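Local coordinates for Lpg2148(MvcA) (Legionella pneumophila subsp. pneumophila str. Philadelphia 1, PDB 6K11), which probably acts as a deamidase-related deubiquitinase through which the bacterium regulates the ubiquitin-conjugating enzyme UBE2N, at residues K59-M64 / R368-M373; K159-D164 / L169-P174; A286-T291 / D299-F304. All blocks are in the same frame, centred on the assembly; numbering follows the deposited sequence.

How the interactions relate
Three well-separated contacts sample different parts of one chain. Interaction 1 joins the end of helix 49-64 to helix 358-381; its two sides are 304 residues apart in sequence, and both other contacts fall between them. Interaction 2 is the beta hairpin 160-163/169-171 at the margin of a mixed sheet in the insertion domain; interaction 3 follows it along the chain and packs helix 278-288 against helix 294-305. The centres lie about 42 Å (1 and 2), 37 Å (1 and 3) and 34 Å (2 and 3) apart, and none touch. Interactions 1 and 3 flank the centre of the chain on opposite sides, consistent with an extended, multi-part molecule.

Interaction 1: K59-M64 / R368-M373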
loop_
_atom_site.group_PDB
_atom_site.type_symbol
_atom_site.label_atom_id
_atom_site.label_comp_id
_atom_site.label_asym_id
_atom_site.label_seq_id
_atom_site.Cartn_x
_atom_site.Cartn_y
_atom_site.Cartn_z
ATOM N N LYS A 59 -4.565 -22.443 -1.854
ATOM C CA LYS A 59 -4.172 -21.092 -2.246
ATOM C C LYS A 59 -3.891 -20.218 -1.024
ATOM O O LYS A 59 -2.849 -19.555 -0.943
ATOM C CB LYS A 59 -5.266 -20.479 -3.121
ATOM C CG LYS A 59 -5.105 -18.989 -3.415
ATOM C CD LYS A 59 -6.126 -18.546 -4.465
ATOM C CE LYS A 59 -6.520 -17.081 -4.301
ATOM N NZ LYS A 59 -7.744 -16.758 -5.098
ATOM N N VAL A 60 -4.800 -20.229 -0.047
ATOM C CA VAL A 60 -4.646 -19.391 1.141
ATOM C C VAL A 60 -3.475 -19.870 1.992
ATOM O O VAL A 60 -2.679 -19.064 2.487
ATOM C CB VAL A 60 -5.965 -19.372 1.935
ATOM C CG1 VAL A 60 -5.755 -18.744 3.310
ATOM C CG2 VAL A 60 -7.030 -18.635 1.149
ATOM N N CYS A 61 -3.340 -21.181 2.172
ATOM C CA CYS A 61 -2.260 -21.681 3.010
ATOM C C CYS A 61 -0.900 -21.478 2.347
ATOM O O CYS A 61 0.110 -21.314 3.051
ATOM C CB CYS A 61 -2.524 -23.145 3.362
ATOM S SG CYS A 61 -4.068 -23.296 4.368
ATOM N N HIS A 62 -0.858 -21.467 1.007
ATOM C CA HIS A 62 0.326 -20.978 0.297
ATOM C C HIS A 62 0.681 -19.565 0.737
ATOM O O HIS A 62 1.821 -19.293 1.116
ATOM C CB HIS A 62 0.087 -20.980 -1.211
ATOM C CG HIS A 62 0.657 -22.162 -1.918
ATOM N ND1 HIS A 62 0.014 -23.380 -1.967
ATOM C CD2 HIS A 62 1.790 -22.305 -2.650
ATOM C CE1 HIS A 62 0.734 -24.229 -2.681
ATOM N NE2 HIS A 62 1.815 -23.601 -3.108
ATOM N N MET A 63 -0.288 -18.649 0.655
ATOM C CA MET A 63 -0.047 -17.248 0.979
ATOM C C MET A 63 0.414 -17.059 2.424
ATOM O O MET A 63 1.220 -16.159 2.697
ATOM C CB MET A 63 -1.308 -16.421 0.697
ATOM C CG MET A 63 -1.770 -16.494 -0.764
ATOM S SD MET A 63 -3.163 -15.401 -1.167
ATOM C CE MET A 63 -4.320 -15.774 0.146
ATOM N N MET A 64 -0.064 -17.896 3.359
ATOM C CA MET A 64 0.386 -17.781 4.747
ATOM C C MET A 64 1.877 -18.082 4.920
ATOM O O MET A 64 2.461 -17.673 5.928
ATOM C CB MET A 64 -0.430 -18.708 5.654
ATOM C CG MET A 64 -1.919 -18.375 5.694
ATOM S SD MET A 64 -2.244 -17.184 6.991
ATOM C CE MET A 64 -2.084 -18.279 8.399
ATOM N N ARG A 368 -4.176 -24.473 13.009
ATOM C CA ARG A 368 -5.531 -24.248 13.499
ATOM C C ARG A 368 -6.321 -23.343 12.564
ATOM O O ARG A 368 -7.530 -23.528 12.415
ATOM C CB ARG A 368 -5.500 -23.666 14.921
ATOM C CG ARG A 368 -4.963 -24.648 15.964
ATOM C CD ARG A 368 -4.446 -23.948 17.230
ATOM N NE ARG A 368 -5.460 -23.120 17.880
ATOM C CZ ARG A 368 -5.271 -22.503 19.042
ATOM N NH1 ARG A 368 -4.106 -22.627 19.674
ATOM N NH2 ARG A 368 -6.236 -21.761 19.570
ATOM N N ALA A 369 -5.668 -22.377 11.904
ATOM C CA ALA A 369 -6.376 -21.547 10.929
ATOM C C ALA A 369 -6.792 -22.365 9.712
ATOM O O ALA A 369 -7.889 -22.175 9.168
ATOM C CB ALA A 369 -5.505 -20.358 10.500
ATOM N N LYS A 370 -5.930 -23.282 9.270
ATOM C CA LYS A 370 -6.275 -24.134 8.128
ATOM C C LYS A 370 -7.447 -25.057 8.458
ATOM O O LYS A 370 -8.380 -25.208 7.660
ATOM C CB LYS A 370 -5.047 -24.947 7.706
ATOM C CG LYS A 370 -5.298 -25.921 6.527
ATOM C CD LYS A 370 -3.968 -26.498 6.018
ATOM C CE LYS A 370 -4.112 -27.117 4.625
ATOM N NZ LYS A 370 -2.805 -27.606 4.070
ATOM N N LEU A 371 -7.407 -25.696 9.625
ATOM C CA LEU A 371 -8.521 -26.535 10.046
ATOM C C LEU A 371 -9.821 -25.737 10.107
ATOM O O LEU A 371 -10.862 -26.181 9.607
ATOM C CB LEU A 371 -8.200 -27.162 11.397
ATOM C CG LEU A 371 -9.365 -27.963 11.966
ATOM C CD1 LEU A 371 -9.574 -29.222 11.117
ATOM C CD2 LEU A 371 -9.136 -28.303 13.426
ATOM N N ALA A 372 -9.781 -24.551 10.720
ATOM C CA ALA A 372 -10.988 -23.731 10.823
ATOM C C ALA A 372 -11.500 -23.328 9.445
ATOM O O ALA A 372 -12.716 -23.348 9.183
ATOM C CB ALA A 372 -10.713 -22.493 11.677
ATOM N N MET A 373 -10.590 -22.940 8.554
ATOM C CA MET A 373 -10.985 -22.591 7.192
ATOM C C MET A 373 -11.662 -23.773 6.503
ATOM O O MET A 373 -12.725 -23.620 5.882
ATOM C CB MET A 373 -9.758 -22.124 6.392
ATOM C CG MET A 373 -10.076 -21.682 4.958
ATOM S SD MET A 373 -8.640 -21.219 3.931
ATOM C CE MET A 373 -9.454 -21.012 2.342
#
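Val60 meets the end of the Met373 side chain, and the next residue, Cys61, sets its sulfur against the aliphatic part of Lys370, about a turn before Met373. Met373 is stretched out fully: its CG stands opposite the backbone N (chi1 -178°) and the remaining torsions are also close to trans, which carries SD and CE across to the neighbouring helix. There the two side chains meet at a slant, with Met373 CE 3.6 Å from Val60 CG2 and Met373 SD 3.8 Å from Val60 CB. Both branches of the valine are used, because Val60 CG1 also rests near the thioether sulfur. The segments belong to helix 49-64 and to the C-terminal helix 358-381, so this helix-helix contact brings together elements far apart in sequence; Cys61 CA and Lys370 CA are 7.0 Å apart. Helix 28-39 is a third partner, touching Val60 through Gln35 and Met373 through Ser39. In Cys61 the thiol is turned away from its own carbonyl carbon (chi1 -63°) and projects to Lys370. That lysine is extended throughout and passes alongside the sulfur: Cys61 SG is 3.6 Å from both Lys370 CG and Lys370 CD, and 3.8 Å from Lys370 CE. The methylenes do the touching, and no hydrogen bond spans the two segments. Val57, one turn before Cys61, touches both Lys370 and Met373.

Interaction 2: K159-D164 / L169-P174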
loop_
_atom_site.group_PDB
_atom_site.type_symbol
_atom_site.label_atom_id
_atom_site.label_comp_id
_atom_site.label_asym_id
_atom_site.label_seq_id
_atom_site.Cartn_x
_atom_site.Cartn_y
_atom_site.Cartn_z
ATOM N N LYS A 159 -21.559 9.025 -25.443
ATOM C CA LYS A 159 -20.977 9.411 -24.164
ATOM C C LYS A 159 -19.459 9.405 -24.307
ATOM O O LYS A 159 -18.903 8.644 -25.101
ATOM C CB LYS A 159 -21.421 8.467 -23.035
ATOM C CG LYS A 159 -22.926 8.487 -22.707
ATOM C CD LYS A 159 -23.234 9.446 -21.549
ATOM C CE LYS A 159 -24.728 9.475 -21.178
ATOM N NZ LYS A 159 -25.420 8.271 -21.692
ATOM N N LEU A 160 -18.805 10.305 -23.580
ATOM C CA LEU A 160 -17.352 10.333 -23.428
ATOM C C LEU A 160 -17.094 10.251 -21.930
ATOM O O LEU A 160 -17.451 11.177 -21.192
ATOM C CB LEU A 160 -16.744 11.602 -24.033
ATOM C CG LEU A 160 -15.226 11.772 -23.906
ATOM C CD1 LEU A 160 -14.495 10.686 -24.715
ATOM C CD2 LEU A 160 -14.800 13.146 -24.366
ATOM N N TYR A 161 -16.491 9.146 -21.485
ATOM C CA TYR A 161 -16.331 8.834 -20.073
ATOM C C TYR A 161 -14.860 8.702 -19.702
ATOM O O TYR A 161 -14.008 8.357 -20.538
ATOM C CB TYR A 161 -17.011 7.498 -19.714
ATOM C CG TYR A 161 -18.517 7.493 -19.593
ATOM C CD1 TYR A 161 -19.180 8.370 -18.726
ATOM C CD2 TYR A 161 -19.277 6.558 -20.289
ATOM C CE1 TYR A 161 -20.553 8.335 -18.595
ATOM C CE2 TYR A 161 -20.641 6.519 -20.167
ATOM C CZ TYR A 161 -21.276 7.404 -19.320
ATOM O OH TYR A 161 -22.640 7.358 -19.203
ATOM N N PHE A 162 -14.573 8.953 -18.424
ATOM C CA PHE A 162 -13.329 8.534 -17.799
ATOM C C PHE A 162 -13.727 7.655 -16.626
ATOM O O PHE A 162 -14.575 8.052 -15.817
ATOM C CB PHE A 162 -12.482 9.736 -17.343
ATOM C CG PHE A 162 -11.337 9.377 -16.427
ATOM C CD1 PHE A 162 -10.416 8.395 -16.788
ATOM C CD2 PHE A 162 -11.172 10.037 -15.221
ATOM C CE1 PHE A 162 -9.350 8.063 -15.942
ATOM C CE2 PHE A 162 -10.110 9.722 -14.363
ATOM C CZ PHE A 162 -9.196 8.729 -14.722
ATOM N N ILE A 163 -13.183 6.435 -16.581
ATOM C CA ILE A 163 -13.321 5.550 -15.428
ATOM C C ILE A 163 -12.019 5.626 -14.653
ATOM O O ILE A 163 -10.960 5.301 -15.202
ATOM C CB ILE A 163 -13.608 4.100 -15.847
ATOM C CG1 ILE A 163 -14.909 4.003 -16.624
ATOM C CG2 ILE A 163 -13.620 3.183 -14.605
ATOM C CD1 ILE A 163 -15.253 2.589 -17.048
ATOM N N ASP A 164 -12.078 6.058 -13.388
ATOM C CA ASP A 164 -10.847 6.276 -12.653
ATOM C C ASP A 164 -10.372 4.984 -11.972
ATOM O O ASP A 164 -10.947 3.905 -12.146
ATOM C CB ASP A 164 -11.006 7.441 -11.669
ATOM C CG ASP A 164 -11.773 7.085 -10.389
ATOM O OD1 ASP A 164 -12.399 6.000 -10.273
ATOM O OD2 ASP A 164 -11.785 7.959 -9.492
ATOM N N LEU A 169 -17.204 6.666 -12.448
ATOM C CA LEU A 169 -17.517 6.953 -13.845
ATOM C C LEU A 169 -17.763 8.450 -14.001
ATOM O O LEU A 169 -18.732 8.987 -13.452
ATOM C CB LEU A 169 -18.729 6.135 -14.284
ATOM C CG LEU A 169 -19.243 6.254 -15.711
ATOM C CD1 LEU A 169 -18.294 5.560 -16.666
ATOM C CD2 LEU A 169 -20.637 5.644 -15.802
ATOM N N PHE A 170 -16.893 9.125 -14.750
ATOM C CA PHE A 170 -16.985 10.566 -14.942
ATOM C C PHE A 170 -17.425 10.841 -16.369
ATOM O O PHE A 170 -16.722 10.469 -17.318
ATOM C CB PHE A 170 -15.651 11.261 -14.669
ATOM C CG PHE A 170 -15.198 11.189 -13.233
ATOM C CD1 PHE A 170 -14.441 10.115 -12.791
ATOM C CD2 PHE A 170 -15.506 12.209 -12.338
ATOM C CE1 PHE A 170 -14.014 10.045 -11.473
ATOM C CE2 PHE A 170 -15.088 12.146 -11.006
ATOM C CZ PHE A 170 -14.326 11.057 -10.584
ATOM N N ASN A 171 -18.577 11.496 -16.519
ATOM C CA ASN A 171 -18.990 12.015 -17.817
ATOM C C ASN A 171 -18.156 13.258 -18.110
ATOM O O ASN A 171 -18.128 14.200 -17.307
ATOM C CB ASN A 171 -20.494 12.334 -17.827
ATOM C CG ASN A 171 -21.018 12.660 -19.224
ATOM O OD1 ASN A 171 -20.369 13.387 -19.992
ATOM N ND2 ASN A 171 -22.197 12.141 -19.552
ATOM N N LEU A 172 -17.453 13.249 -19.238
ATOM C CA LEU A 172 -16.512 14.319 -19.545
ATOM C C LEU A 172 -17.176 15.535 -20.203
ATOM O O LEU A 172 -16.489 16.537 -20.431
ATOM C CB LEU A 172 -15.381 13.791 -20.435
ATOM C CG LEU A 172 -14.411 12.813 -19.762
ATOM C CD1 LEU A 172 -13.166 12.591 -20.641
ATOM C CD2 LEU A 172 -14.006 13.338 -18.376
ATOM N N GLY A 173 -18.479 15.501 -20.479
ATOM C CA GLY A 173 -19.174 16.720 -20.853
ATOM C C GLY A 173 -19.925 16.756 -22.175
ATOM O O GLY A 173 -21.066 17.228 -22.232
ATOM N N PRO A 174 -19.300 16.313 -23.270
ATOM C CA PRO A 174 -19.940 16.454 -24.593
ATOM C C PRO A 174 -21.281 15.736 -24.694
ATOM O O PRO A 174 -21.466 14.648 -24.150
ATOM C CB PRO A 174 -18.910 15.837 -25.547
ATOM C CG PRO A 174 -17.603 16.040 -24.868
ATOM C CD PRO A 174 -17.907 15.843 -23.395
HETATM O O HOH W 1 -20.180 12.818 -22.593
#
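Leu169 lays its CD1 methyl over one face of the Tyr161 ring, a CH-pi contact with the carbon 3.7 Å from the ring centroid and 21° off the normal. A trans chi1 (-179°) throws its branch across to the tyrosine, and the same methyl reaches Ile163 CG1 at 3.7 Å. Leu160 and Phe170 project from the other side of this antiparallel hairpin. Leu160 CG packs 3.9 Å from Leu172 CD1, and its CD2 methyl extends to the Pro174 ring. The Phe162 and Phe170 side chains run next to each other in the same direction, Phe162 CD2 4.1 Å from Phe170 CD1; the Phe170 ring turns its edge to Asp164, whose OD2 is 3.6 Å from Phe170 CE1, while Asp164 OD1 is held by Asn168 N in the connecting turn. Phe162 and Phe170 form the hydrogen-bonded pair, Phe162 N to Phe170 O 2.9 Å and Phe170 N to Phe162 O 2.8 Å. Leu172 N adds a nearly straight bond to Leu160 O. At the end of the strand, Asn171 OD1 accepts from Gly173 N in an Asx turn, and a water that accepts from Leu160 N lies 2.7 Å from both Asn171 OD1 and Pro174 O. Strand 169-171 is outermost in the mixed sheet of the insertion domain; strand 152-155 flanks 160-163 on its other side, Phe225 meets Phe162 and Phe170 edge-to-face, and helices 176-185 and 206-220 close over Leu160 and Pro174.

Interaction 3: A286-T291 / D299-F304; sequences AVLGKT and DIYAEF
Leu288, the last residue of helix 278-288, and Ile300 of helix 294-305 bring their CA atoms to 6.6 Å, while the chain beyond Leu288 leaves the helix at Gly289 and Val287 O is gripped by both Lys290 N (3.1 Å) and Thr291 N (2.8 Å). Leu288 carries the contact through its CD1 methyl. An extended first torsion (chi1 -172°) brings this methyl over the facing turn, 3.9 Å from Tyr301 N and 4.1 Å from Ile300 CB. Leu288 and Ile300 run antiparallel alongside one another, and the leucine methyl also stands 4.1 Å from Tyr301 CB, at the edge of the Tyr301 ring and near its plane. Ile300 uses its other end for Val287: the chain beyond CB runs away from the isoleucine's carbonyl carbon (chi1 -63°) and stays extended to CD1, which comes within 3.6 Å of Val287 CG1, the two side chains roughly perpendicular to each other. Two successive helices joined by a short loop thus pack through a few aliphatic groups near that loop. Strand 325-333 adds Leu325, which touches both Leu288 and Tyr301. The tyrosine hydroxyl is hydrogen-bonded to Tyr255 OH and Ser231 OG, while its ring makes a cation-pi contact with Lys321. Between the two segments themselves no hydrogen bond forms, so their attraction rests on van der Waals contact and the exclusion of water from branched side chains, with direction supplied by fit of shape rather than by polar bonds.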
loop_
_atom_site.group_PDB
_atom_site.type_symbol
_atom_site.label_atom_id
_atom_site.label_comp_id
_atom_site.label_asym_id
_atom_site.label_seq_id
_atom_site.Cartn_x
_atom_site.Cartn_y
_atom_site.Cartn_z
ATOM N N ALA A 286 12.468 13.694 0.483
ATOM C CA ALA A 286 12.133 14.877 -0.308
ATOM C C ALA A 286 12.634 14.748 -1.746
ATOM O O ALA A 286 11.931 15.133 -2.688
ATOM C CB ALA A 286 12.697 16.132 0.361
ATOM N N VAL A 287 13.835 14.199 -1.939
ATOM C CA VAL A 287 14.325 13.964 -3.297
ATOM C C VAL A 287 13.431 12.962 -4.011
ATOM O O VAL A 287 13.118 13.122 -5.201
ATOM C CB VAL A 287 15.786 13.482 -3.283
ATOM C CG1 VAL A 287 16.223 13.125 -4.694
ATOM C CG2 VAL A 287 16.717 14.550 -2.685
ATOM N N LEU A 288 13.016 11.908 -3.298
ATOM C CA LEU A 288 12.134 10.904 -3.888
ATOM C C LEU A 288 10.864 11.540 -4.436
ATOM O O LEU A 288 10.347 11.117 -5.477
ATOM C CB LEU A 288 11.791 9.834 -2.848
ATOM C CG LEU A 288 11.037 8.602 -3.347
ATOM C CD1 LEU A 288 11.913 7.770 -4.272
ATOM C CD2 LEU A 288 10.561 7.779 -2.148
ATOM N N GLY A 289 10.351 12.560 -3.758
ATOM C CA GLY A 289 9.111 13.176 -4.175
ATOM C C GLY A 289 9.278 14.389 -5.059
ATOM O O GLY A 289 8.308 15.116 -5.292
ATOM N N LYS A 290 10.484 14.623 -5.565
ATOM C CA LYS A 290 10.806 15.849 -6.279
ATOM C C LYS A 290 11.547 15.532 -7.574
ATOM O O LYS A 290 11.368 16.226 -8.582
ATOM C CB LYS A 290 11.627 16.767 -5.361
ATOM C CG LYS A 290 12.446 17.848 -6.033
ATOM C CD LYS A 290 13.560 18.314 -5.099
ATOM C CE LYS A 290 14.836 17.479 -5.289
ATOM N NZ LYS A 290 16.055 18.080 -4.644
ATOM N N THR A 291 12.352 14.467 -7.580
ATOM C CA THR A 291 13.156 14.158 -8.757
ATOM C C THR A 291 12.275 13.843 -9.965
ATOM O O THR A 291 11.155 13.340 -9.842
ATOM C CB THR A 291 14.089 12.974 -8.487
ATOM O OG1 THR A 291 14.941 12.765 -9.623
ATOM C CG2 THR A 291 13.284 11.693 -8.229
ATOM N N ASP A 299 16.697 4.333 -7.405
ATOM C CA ASP A 299 17.775 4.059 -6.458
ATOM C C ASP A 299 17.358 4.361 -5.022
ATOM O O ASP A 299 17.684 3.596 -4.102
ATOM C CB ASP A 299 19.011 4.887 -6.815
ATOM C CG ASP A 299 19.804 4.310 -7.990
ATOM O OD1 ASP A 299 19.509 3.177 -8.450
ATOM O OD2 ASP A 299 20.730 5.015 -8.448
ATOM N N ILE A 300 16.672 5.490 -4.798
ATOM C CA ILE A 300 16.279 5.850 -3.437
ATOM C C ILE A 300 15.172 4.929 -2.940
ATOM O O ILE A 300 15.183 4.478 -1.779
ATOM C CB ILE A 300 15.839 7.320 -3.377
ATOM C CG1 ILE A 300 17.006 8.243 -3.744
ATOM C CG2 ILE A 300 15.302 7.656 -1.970
ATOM C CD1 ILE A 300 16.648 9.704 -3.580
ATOM N N TYR A 301 14.184 4.674 -3.798
ATOM C CA TYR A 301 13.099 3.753 -3.477
ATOM C C TYR A 301 13.644 2.378 -3.087
ATOM O O TYR A 301 13.263 1.817 -2.054
ATOM C CB TYR A 301 12.162 3.656 -4.677
ATOM C CG TYR A 301 10.770 3.109 -4.377
ATOM C CD1 TYR A 301 10.541 1.738 -4.306
ATOM C CD2 TYR A 301 9.680 3.968 -4.206
ATOM C CE1 TYR A 301 9.262 1.233 -4.044
ATOM C CE2 TYR A 301 8.401 3.468 -3.956
ATOM C CZ TYR A 301 8.203 2.104 -3.883
ATOM O OH TYR A 301 6.940 1.612 -3.628
ATOM N N ALA A 302 14.574 1.845 -3.881
ATOM C CA ALA A 302 15.159 0.542 -3.580
ATOM C C ALA A 302 15.990 0.588 -2.298
ATOM O O ALA A 302 15.896 -0.315 -1.454
ATOM C CB ALA A 302 16.004 0.066 -4.763
ATOM N N GLU A 303 16.814 1.632 -2.135
ATOM C CA GLU A 303 17.630 1.755 -0.924
ATOM C C GLU A 303 16.768 1.734 0.336
ATOM O O GLU A 303 17.104 1.059 1.320
ATOM C CB GLU A 303 18.463 3.041 -0.969
ATOM C CG GLU A 303 19.357 3.277 0.271
ATOM C CD GLU A 303 20.113 4.625 0.237
ATOM O OE1 GLU A 303 19.892 5.435 -0.701
ATOM O OE2 GLU A 303 20.932 4.875 1.146
ATOM N N PHE A 304 15.657 2.473 0.334
ATOM C CA PHE A 304 14.875 2.576 1.560
ATOM C C PHE A 304 13.901 1.413 1.749
ATOM O O PHE A 304 13.635 1.030 2.892
ATOM C CB PHE A 304 14.105 3.901 1.588
ATOM C CG PHE A 304 14.957 5.095 1.980
ATOM C CD1 PHE A 304 16.325 4.955 2.176
ATOM C CD2 PHE A 304 14.382 6.358 2.120
ATOM C CE1 PHE A 304 17.121 6.058 2.548
ATOM C CE2 PHE A 304 15.157 7.463 2.490
ATOM C CZ PHE A 304 16.524 7.313 2.710
#